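Local coordinates for adhesion G-protein coupled receptor G6 (Danio rerio, PDB 6V55), which is an adhesion G-protein coupled receptor linked to myelination, whose large extracellular region carries a calcium-binding CUB domain and probably mediates cell adhesion, at residues S15-Q29 with F95-S109. Residues are numbered along the deposited sequence; the frame is centred on the assembly and turned at random.
Sequences SFTSPCYPNDYPPSQ and FNSDFSVQKKGFHIS. With CA (calcium ion), chain C.
Phe16 and Ile108 form an antiparallel hydrogen-bonded pair that joins edge strand 13-17 to strand 105-114 in one sheet of the CUB beta-sandwich. Their backbones exchange two hydrogen bonds, Phe16 N to Ile108 O (3.0 Å) and Ile108 N to Phe16 O (2.9 Å), and Ile108 CB packs over one face of the Phe16 ring. Ser18, where the strand pairing gives way to a type II turn, is gripped twice: its N donates to Phe106 O, and a chi1 of 64° sets OG between the backbone N and the carbonyl carbon, where it accepts the N-H of Phe106 (N to OG 3.0 Å). Ser18 CB lies over the centre of the Phe106 ring, a CH-pi contact.

Phe95 and Tyr25 make an edge-to-face (T-shaped) pair, planes 73° apart, with Phe95 CZ above the Tyr25 ring centre; Lys103 O lies over the opposite face. Tyr25 OH hydrogen-bonds Asp61, a calcium ligand, and so ties this core to the metal site.

At the calcium loop, Ser28 N donates to Asp98 O (2.8 Å), while Asp98 OD2, Ser100 O and Val101 O bind calcium together with Glu53, Asp61 and a water; the other carboxylate oxygen, Asp98 OD1, pairs with Lys477. Ser97 OG bridges the proline-rich loop, accepting from Gln29 N at 2.9 Å and donating to a lone pair of Pro26 O at 3.2 Å.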
ATOM      1  N   SER A  15      -7.910  -1.383  12.209  1.00 38.59           N
ATOM      2  CA  SER A  15      -7.934  -2.179  11.000  1.00 35.33           C
ATOM      3  C   SER A  15      -8.135  -1.245   9.817  1.00 38.53           C
ATOM      4  O   SER A  15      -8.794  -0.204   9.935  1.00 41.94           O
ATOM      5  CB  SER A  15      -9.055  -3.213  11.055  1.00 35.24           C
ATOM      6  OG  SER A  15      -8.710  -4.365  10.324  1.00 37.82           O
ATOM      7  N   PHE A  16      -7.537  -1.609   8.685  1.00 33.66           N
ATOM      8  CA  PHE A  16      -7.866  -0.974   7.420  1.00 26.13           C
ATOM      9  C   PHE A  16      -7.713  -2.003   6.319  1.00 26.81           C
ATOM     10  O   PHE A  16      -6.929  -2.948   6.439  1.00 23.79           O
ATOM     11  CB  PHE A  16      -7.026   0.269   7.131  1.00 20.91           C
ATOM     12  CG  PHE A  16      -5.552   0.024   7.001  1.00 21.70           C
ATOM     13  CD1 PHE A  16      -4.960  -0.126   5.752  1.00 21.72           C
ATOM     14  CD2 PHE A  16      -4.739   0.053   8.120  1.00 25.09           C
ATOM     15  CE1 PHE A  16      -3.599  -0.323   5.640  1.00 23.83           C
ATOM     16  CE2 PHE A  16      -3.365  -0.136   8.016  1.00 24.42           C
ATOM     17  CZ  PHE A  16      -2.798  -0.317   6.782  1.00 23.81           C
ATOM     18  N   THR A  17      -8.502  -1.834   5.261  1.00 29.30           N
ATOM     19  CA  THR A  17      -8.448  -2.723   4.114  1.00 23.49           C
ATOM     20  C   THR A  17      -8.164  -1.918   2.858  1.00 24.07           C
ATOM     21  O   THR A  17      -8.339  -0.695   2.819  1.00 28.61           O
ATOM     22  CB  THR A  17      -9.750  -3.505   3.911  1.00 19.55           C
ATOM     23  OG1 THR A  17     -10.734  -2.653   3.320  1.00 13.67           O
ATOM     24  CG2 THR A  17     -10.311  -4.076   5.202  1.00 22.11           C
ATOM     25  N   SER A  18      -7.758  -2.640   1.806  1.00 21.50           N
ATOM     26  CA  SER A  18      -7.731  -2.094   0.450  1.00 22.12           C
ATOM     27  C   SER A  18      -9.166  -1.769   0.020  1.00 25.38           C
ATOM     28  O   SER A  18     -10.106  -2.377   0.548  1.00 29.94           O
ATOM     29  CB  SER A  18      -7.122  -3.118  -0.507  1.00 23.67           C
ATOM     30  OG  SER A  18      -7.936  -4.283  -0.583  1.00 29.32           O
ATOM     31  N   PRO A  19      -9.362  -0.788  -0.884  1.00 22.46           N
ATOM     32  CA  PRO A  19     -10.732  -0.382  -1.264  1.00 23.50           C
ATOM     33  C   PRO A  19     -11.517  -1.517  -1.903  1.00 24.98           C
ATOM     34  O   PRO A  19     -10.947  -2.331  -2.630  1.00 29.68           O
ATOM     35  CB  PRO A  19     -10.503   0.774  -2.250  1.00 18.77           C
ATOM     36  CG  PRO A  19      -9.014   0.771  -2.553  1.00 17.68           C
ATOM     37  CD  PRO A  19      -8.374   0.207  -1.343  1.00 17.89           C
ATOM     38  N   CYS A  20     -12.764  -1.663  -1.428  1.00 21.81           N
ATOM     39  CA  CYS A  20     -13.762  -2.663  -1.820  1.00 22.77           C
ATOM     40  C   CYS A  20     -13.439  -4.088  -1.354  1.00 31.47           C
ATOM     41  O   CYS A  20     -14.116  -5.022  -1.802  1.00 33.43           O
ATOM     42  CB  CYS A  20     -14.039  -2.669  -3.336  1.00 23.12           C
ATOM     43  SG  CYS A  20     -14.160  -1.037  -4.105  1.00 23.86           S
ATOM     44  N   TYR A  21     -12.450  -4.279  -0.456  1.00 33.85           N
ATOM     45  CA  TYR A  21     -12.189  -5.595   0.150  1.00 27.68           C
ATOM     46  C   TYR A  21     -13.406  -6.038   0.961  1.00 25.56           C
ATOM     47  O   TYR A  21     -13.987  -5.225   1.684  1.00 28.83           O
ATOM     48  CB  TYR A  21     -10.935  -5.539   1.062  1.00 25.68           C
ATOM     49  CG  TYR A  21     -10.569  -6.814   1.837  1.00 26.43           C
ATOM     50  CD1 TYR A  21      -9.722  -7.779   1.279  1.00 24.75           C
ATOM     51  CD2 TYR A  21     -11.079  -7.065   3.125  1.00 28.61           C
ATOM     52  CE1 TYR A  21      -9.409  -8.955   1.975  1.00 21.64           C
ATOM     53  CE2 TYR A  21     -10.794  -8.230   3.800  1.00 26.42           C
ATOM     54  CZ  TYR A  21      -9.952  -9.163   3.230  1.00 24.30           C
ATOM     55  OH  TYR A  21      -9.663 -10.300   3.953  1.00 25.35           O
ATOM     56  N   PRO A  22     -13.801  -7.330   0.891  1.00 23.24           N
ATOM     57  CA  PRO A  22     -13.178  -8.503   0.238  1.00 23.32           C
ATOM     58  C   PRO A  22     -13.443  -8.728  -1.263  1.00 22.76           C
ATOM     59  O   PRO A  22     -12.956  -9.735  -1.784  1.00 21.96           O
ATOM     60  CB  PRO A  22     -13.731  -9.682   1.054  1.00 20.28           C
ATOM     61  CG  PRO A  22     -15.044  -9.218   1.545  1.00 20.42           C
ATOM     62  CD  PRO A  22     -14.946  -7.716   1.734  1.00 18.56           C
ATOM     63  N   ASN A  23     -14.132  -7.818  -1.957  1.00 19.89           N
ATOM     64  CA  ASN A  23     -14.193  -7.883  -3.414  1.00 22.79           C
ATOM     65  C   ASN A  23     -12.911  -7.269  -3.971  1.00 22.73           C
ATOM     66  O   ASN A  23     -12.027  -6.842  -3.223  1.00 30.82           O
ATOM     67  CB  ASN A  23     -15.432  -7.169  -3.955  1.00 26.97           C
ATOM     68  CG  ASN A  23     -16.704  -7.525  -3.193  1.00 28.23           C
ATOM     69  OD1 ASN A  23     -17.325  -6.657  -2.563  1.00 32.29           O
ATOM     70  ND2 ASN A  23     -17.114  -8.795  -3.266  1.00 21.16           N
ATOM     71  N   ASP A  24     -12.797  -7.193  -5.292  1.00 15.84           N
ATOM     72  CA  ASP A  24     -11.555  -6.724  -5.881  1.00 17.08           C
ATOM     73  C   ASP A  24     -11.420  -5.213  -5.749  1.00 25.55           C
ATOM     74  O   ASP A  24     -12.409  -4.467  -5.768  1.00 31.03           O
ATOM     75  CB  ASP A  24     -11.453  -7.090  -7.363  1.00 16.42           C
ATOM     76  CG  ASP A  24     -11.449  -8.592  -7.625  1.00 21.48           C
ATOM     77  OD1 ASP A  24     -11.611  -8.918  -8.821  1.00 26.32           O
ATOM     78  OD2 ASP A  24     -11.282  -9.431  -6.690  1.00 19.12           O
ATOM     79  N   TYR A  25     -10.167  -4.766  -5.621  1.00 24.69           N
ATOM     80  CA  TYR A  25      -9.870  -3.348  -5.597  1.00 21.72           C
ATOM     81  C   TYR A  25     -10.142  -2.733  -6.970  1.00 24.83           C
ATOM     82  O   TYR A  25     -10.213  -3.449  -7.971  1.00 23.09           O
ATOM     83  CB  TYR A  25      -8.424  -3.115  -5.152  1.00 17.80           C
ATOM     84  CG  TYR A  25      -7.323  -3.955  -5.765  1.00 12.65           C
ATOM     85  CD1 TYR A  25      -6.825  -3.680  -7.033  1.00 12.64           C
ATOM     86  CD2 TYR A  25      -6.716  -4.958  -5.031  1.00 12.80           C
ATOM     87  CE1 TYR A  25      -5.791  -4.431  -7.576  1.00 12.77           C
ATOM     88  CE2 TYR A  25      -5.683  -5.713  -5.556  1.00 12.93           C
ATOM     89  CZ  TYR A  25      -5.219  -5.435  -6.830  1.00 12.91           C
ATOM     90  OH  TYR A  25      -4.183  -6.174  -7.367  1.00 13.66           O
ATOM     91  N   PRO A  26     -10.374  -1.423  -7.045  1.00 23.55           N
ATOM     92  CA  PRO A  26     -10.533  -0.804  -8.359  1.00 22.05           C
ATOM     93  C   PRO A  26      -9.169  -0.633  -9.004  1.00 26.49           C
ATOM     94  O   PRO A  26      -8.141  -0.738  -8.317  1.00 30.41           O
ATOM     95  CB  PRO A  26     -11.209   0.542  -8.032  1.00 17.45           C
ATOM     96  CG  PRO A  26     -11.767   0.368  -6.632  1.00 19.53           C
ATOM     97  CD  PRO A  26     -10.765  -0.486  -5.970  1.00 19.43           C
ATOM     98  N   PRO A  27      -9.097  -0.422 -10.318  1.00 23.75           N
ATOM     99  CA  PRO A  27      -7.818  -0.045 -10.923  1.00 17.33           C
ATOM    100  C   PRO A  27      -7.396   1.365 -10.522  1.00 19.55           C
ATOM    101  O   PRO A  27      -8.184   2.140  -9.967  1.00 23.11           O
ATOM    102  CB  PRO A  27      -8.096  -0.109 -12.428  1.00 21.01           C
ATOM    103  CG  PRO A  27      -9.423  -0.688 -12.603  1.00 22.52           C
ATOM    104  CD  PRO A  27     -10.158  -0.552 -11.331  1.00 25.09           C
ATOM    105  N   SER A  28      -6.113   1.668 -10.808  1.00 18.86           N
ATOM    106  CA  SER A  28      -5.518   3.010 -10.732  1.00 17.08           C
ATOM    107  C   SER A  28      -5.625   3.656  -9.352  1.00 21.81           C
ATOM    108  O   SER A  28      -5.814   4.866  -9.214  1.00 25.63           O
ATOM    109  CB  SER A  28      -6.101   3.909 -11.799  1.00 14.99           C
ATOM    110  OG  SER A  28      -6.262   3.141 -12.964  1.00 14.09           O
ATOM    111  N   GLN A  29      -5.499   2.837  -8.326  1.00 27.17           N
ATOM    112  CA  GLN A  29      -5.559   3.312  -6.962  1.00 22.85           C
ATOM    113  C   GLN A  29      -4.254   3.971  -6.575  1.00 19.47           C
ATOM    114  O   GLN A  29      -3.186   3.640  -7.107  1.00 16.81           O
ATOM    115  CB  GLN A  29      -5.827   2.148  -6.021  1.00 20.75           C
ATOM    116  CG  GLN A  29      -7.169   1.549  -6.169  1.00 16.87           C
ATOM    117  CD  GLN A  29      -8.246   2.583  -6.059  1.00 21.66           C
ATOM    118  OE1 GLN A  29      -8.479   3.162  -4.991  1.00 22.59           O
ATOM    119  NE2 GLN A  29      -8.911   2.839  -7.168  1.00 24.24           N
ATOM    120  N   PHE A  95      -0.290   1.672  -1.440  1.00 13.80           N
ATOM    121  CA  PHE A  95      -0.837   0.690  -2.366  1.00 13.69           C
ATOM    122  C   PHE A  95      -1.131   1.396  -3.678  1.00 20.42           C
ATOM    123  O   PHE A  95      -1.763   2.458  -3.686  1.00 19.05           O
ATOM    124  CB  PHE A  95      -2.097   0.034  -1.801  1.00 13.99           C
ATOM    125  CG  PHE A  95      -2.881  -0.791  -2.807  1.00 19.39           C
ATOM    126  CD1 PHE A  95      -2.287  -1.844  -3.509  1.00 22.97           C
ATOM    127  CD2 PHE A  95      -4.230  -0.528  -3.029  1.00 17.28           C
ATOM    128  CE1 PHE A  95      -3.032  -2.617  -4.423  1.00 21.69           C
ATOM    129  CE2 PHE A  95      -4.979  -1.301  -3.930  1.00 16.87           C
ATOM    130  CZ  PHE A  95      -4.377  -2.346  -4.631  1.00 15.96           C
ATOM    131  N   ASN A  96      -0.652   0.811  -4.780  1.00 24.52           N
ATOM    132  CA  ASN A  96      -0.876   1.323  -6.130  1.00 22.40           C
ATOM    133  C   ASN A  96      -1.276   0.174  -7.048  1.00 22.72           C
ATOM    134  O   ASN A  96      -0.627  -0.880  -7.045  1.00 20.30           O
ATOM    135  CB  ASN A  96       0.373   2.012  -6.656  1.00 22.49           C
ATOM    136  CG  ASN A  96       0.713   3.239  -5.868  1.00 28.72           C
ATOM    137  OD1 ASN A  96       0.006   4.253  -5.937  1.00 33.25           O
ATOM    138  ND2 ASN A  96       1.791   3.167  -5.103  1.00 31.34           N
ATOM    139  N   SER A  97      -2.360   0.354  -7.797  1.00 22.46           N
ATOM    140  CA  SER A  97      -2.781  -0.635  -8.775  1.00 19.97           C
ATOM    141  C   SER A  97      -2.684   0.031 -10.135  1.00 18.12           C
ATOM    142  O   SER A  97      -2.756   1.256 -10.233  1.00 25.24           O
ATOM    143  CB  SER A  97      -4.218  -1.111  -8.547  1.00 17.88           C
ATOM    144  OG  SER A  97      -5.076   0.018  -8.425  1.00 18.57           O
ATOM    145  N   ASP A  98      -2.530  -0.763 -11.192  1.00 13.06           N
ATOM    146  CA  ASP A  98      -2.457  -0.121 -12.490  1.00 15.58           C
ATOM    147  C   ASP A  98      -3.845  -0.182 -13.128  1.00 20.87           C
ATOM    148  O   ASP A  98      -4.837  -0.293 -12.407  1.00 18.61           O
ATOM    149  CB  ASP A  98      -1.329  -0.711 -13.358  1.00 13.18           C
ATOM    150  CG  ASP A  98      -1.425  -2.231 -13.585  1.00 18.61           C
ATOM    151  OD1 ASP A  98      -0.426  -2.798 -14.078  1.00 21.85           O
ATOM    152  OD2 ASP A  98      -2.450  -2.888 -13.347  1.00 17.09           O
ATOM    153  N   PHE A  99      -3.923  -0.148 -14.464  1.00 24.94           N
ATOM    154  CA  PHE A  99      -5.167   0.013 -15.220  1.00 19.58           C
ATOM    155  C   PHE A  99      -5.938  -1.281 -15.448  1.00 23.00           C
ATOM    156  O   PHE A  99      -7.081  -1.203 -15.902  1.00 31.52           O
ATOM    157  CB  PHE A  99      -4.895   0.658 -16.594  1.00 13.42           C
ATOM    158  CG  PHE A  99      -3.735   0.041 -17.352  1.00 12.79           C
ATOM    159  CD1 PHE A  99      -3.939  -1.052 -18.198  1.00 15.14           C
ATOM    160  CD2 PHE A  99      -2.447   0.560 -17.237  1.00 13.74           C
ATOM    161  CE1 PHE A  99      -2.877  -1.636 -18.891  1.00 15.97           C
ATOM    162  CE2 PHE A  99      -1.389  -0.022 -17.921  1.00 18.45           C
ATOM    163  CZ  PHE A  99      -1.613  -1.126 -18.752  1.00 16.63           C
ATOM    164  N   SER A 100      -5.363  -2.456 -15.187  1.00 20.16           N
ATOM    165  CA  SER A 100      -6.053  -3.694 -15.544  1.00 19.11           C
ATOM    166  C   SER A 100      -5.575  -4.822 -14.640  1.00 20.17           C
ATOM    167  O   SER A 100      -4.506  -4.731 -14.047  1.00 26.34           O
ATOM    168  CB  SER A 100      -5.797  -4.077 -16.998  1.00 17.31           C
ATOM    169  OG  SER A 100      -4.494  -4.623 -17.088  1.00 15.78           O
ATOM    170  N   VAL A 101      -6.374  -5.909 -14.587  1.00 16.32           N
ATOM    171  CA  VAL A 101      -6.195  -7.118 -13.762  1.00 12.55           C
ATOM    172  C   VAL A 101      -6.184  -6.795 -12.272  1.00 18.14           C
ATOM    173  O   VAL A 101      -5.169  -6.356 -11.726  1.00 25.02           O
ATOM    174  CB  VAL A 101      -4.923  -7.921 -14.134  1.00 12.73           C
ATOM    175  CG1 VAL A 101      -4.871  -9.230 -13.389  1.00 12.80           C
ATOM    176  CG2 VAL A 101      -4.833  -8.140 -15.640  1.00 12.71           C
ATOM    177  N   GLN A 102      -7.290  -7.073 -11.587  1.00 18.80           N
ATOM    178  CA  GLN A 102      -7.415  -6.791 -10.165  1.00 15.66           C
ATOM    179  C   GLN A 102      -7.643  -8.079  -9.393  1.00 17.42           C
ATOM    180  O   GLN A 102      -8.360  -8.974  -9.849  1.00 19.89           O
ATOM    181  CB  GLN A 102      -8.556  -5.821  -9.911  1.00 12.34           C
ATOM    182  CG  GLN A 102      -8.187  -4.426 -10.317  1.00 15.65           C
ATOM    183  CD  GLN A 102      -8.575  -4.118 -11.723  1.00 21.58           C
ATOM    184  OE1 GLN A 102      -9.688  -4.425 -12.137  1.00 28.50           O
ATOM    185  NE2 GLN A 102      -7.656  -3.529 -12.487  1.00 18.30           N
ATOM    186  N   LYS A 103      -7.019  -8.169  -8.232  1.00 16.91           N
ATOM    187  CA  LYS A 103      -7.247  -9.252  -7.300  1.00 16.52           C
ATOM    188  C   LYS A 103      -7.902  -8.693  -6.037  1.00 17.79           C
ATOM    189  O   LYS A 103      -8.379  -7.551  -6.010  1.00 19.66           O
ATOM    190  CB  LYS A 103      -5.939  -9.973  -6.992  1.00 16.48           C
ATOM    191  CG  LYS A 103      -5.216 -10.489  -8.224  1.00 19.34           C
ATOM    192  CD  LYS A 103      -5.962 -11.607  -8.940  1.00 21.61           C
ATOM    193  CE  LYS A 103      -5.435 -11.750 -10.365  1.00 24.80           C
ATOM    194  NZ  LYS A 103      -5.420 -13.147 -10.870  1.00 25.60           N
ATOM    195  N   LYS A 104      -7.889  -9.508  -4.981  1.00 12.84           N
ATOM    196  CA  LYS A 104      -8.755  -9.294  -3.829  1.00 12.82           C
ATOM    197  C   LYS A 104      -8.306  -8.103  -2.995  1.00 17.97           C
ATOM    198  O   LYS A 104      -9.135  -7.318  -2.519  1.00 23.02           O
ATOM    199  CB  LYS A 104      -8.758 -10.564  -2.994  1.00 15.47           C
ATOM    200  CG  LYS A 104      -9.767 -10.611  -1.884  1.00 18.91           C
ATOM    201  CD  LYS A 104      -9.247 -11.420  -0.711  1.00 23.69           C
ATOM    202  CE  LYS A 104      -8.703 -12.790  -1.118  1.00 28.79           C
ATOM    203  NZ  LYS A 104      -8.117 -13.573   0.023  1.00 28.78           N
ATOM    204  N   GLY A 105      -6.999  -7.926  -2.844  1.00 16.87           N
ATOM    205  CA  GLY A 105      -6.496  -6.854  -2.024  1.00 14.39           C
ATOM    206  C   GLY A 105      -5.984  -7.360  -0.696  1.00 20.75           C
ATOM    207  O   GLY A 105      -5.313  -8.402  -0.642  1.00 19.41           O
ATOM    208  N   PHE A 106      -6.307  -6.648   0.382  1.00 21.49           N
ATOM    209  CA  PHE A 106      -5.665  -6.950   1.644  1.00 19.54           C
ATOM    210  C   PHE A 106      -6.452  -6.395   2.818  1.00 25.28           C
ATOM    211  O   PHE A 106      -7.246  -5.462   2.682  1.00 28.13           O
ATOM    212  CB  PHE A 106      -4.229  -6.423   1.695  1.00 17.45           C
ATOM    213  CG  PHE A 106      -4.064  -4.991   1.275  1.00 13.72           C
ATOM    214  CD1 PHE A 106      -4.118  -3.962   2.218  1.00 13.79           C
ATOM    215  CD2 PHE A 106      -3.768  -4.668  -0.049  1.00 13.59           C
ATOM    216  CE1 PHE A 106      -3.915  -2.624   1.834  1.00 13.71           C
ATOM    217  CE2 PHE A 106      -3.568  -3.340  -0.442  1.00 13.52           C
ATOM    218  CZ  PHE A 106      -3.641  -2.324   0.498  1.00 13.57           C
ATOM    219  N   HIS A 107      -6.171  -6.976   3.983  1.00 25.30           N
ATOM    220  CA  HIS A 107      -6.737  -6.572   5.263  1.00 24.12           C
ATOM    221  C   HIS A 107      -5.591  -6.536   6.259  1.00 26.77           C
ATOM    222  O   HIS A 107      -5.000  -7.579   6.559  1.00 30.69           O
ATOM    223  CB  HIS A 107      -7.819  -7.554   5.716  1.00 22.20           C
ATOM    224  CG  HIS A 107      -8.558  -7.133   6.948  1.00 23.93           C
ATOM    225  ND1 HIS A 107      -9.416  -7.977   7.617  1.00 24.71           N
ATOM    226  CD2 HIS A 107      -8.575  -5.963   7.631  1.00 25.65           C
ATOM    227  CE1 HIS A 107      -9.916  -7.353   8.668  1.00 25.95           C
ATOM    228  NE2 HIS A 107      -9.434  -6.124   8.693  1.00 25.40           N
ATOM    229  N   ILE A 108      -5.285  -5.346   6.771  1.00 22.91           N
ATOM    230  CA  ILE A 108      -4.137  -5.107   7.633  1.00 20.65           C
ATOM    231  C   ILE A 108      -4.635  -4.653   9.002  1.00 25.16           C
ATOM    232  O   ILE A 108      -5.505  -3.780   9.097  1.00 27.52           O
ATOM    233  CB  ILE A 108      -3.208  -4.053   7.008  1.00 23.14           C
ATOM    234  CG1 ILE A 108      -2.650  -4.550   5.672  1.00 26.74           C
ATOM    235  CG2 ILE A 108      -2.081  -3.647   7.947  1.00 20.55           C
ATOM    236  CD1 ILE A 108      -1.802  -3.492   4.975  1.00 29.12           C
ATOM    237  N   SER A 109      -4.106  -5.258  10.059  1.00 29.50           N
ATOM    238  CA  SER A 109      -4.346  -4.815  11.425  1.00 31.27           C
ATOM    239  C   SER A 109      -3.120  -4.071  11.931  1.00 30.27           C
ATOM    240  O   SER A 109      -1.996  -4.557  11.779  1.00 29.25           O
ATOM    241  CB  SER A 109      -4.627  -6.006  12.334  1.00 35.34           C
ATOM    242  OG  SER A 109      -3.434  -6.750  12.535  1.00 39.65           O
TER
HETATM  243 CA    CA C 901      -3.765  -4.280 -11.745  1.00 19.63          CA
HETATM  244  O   HOH W   1     -11.669  -4.552  -9.889  1.00 35.16           O
HETATM  245  O   HOH W   2      -1.713   4.320  -9.326  1.00 21.05           O
HETATM  246  O   HOH W   3      -5.549  -2.507 -11.268  1.00 59.18           O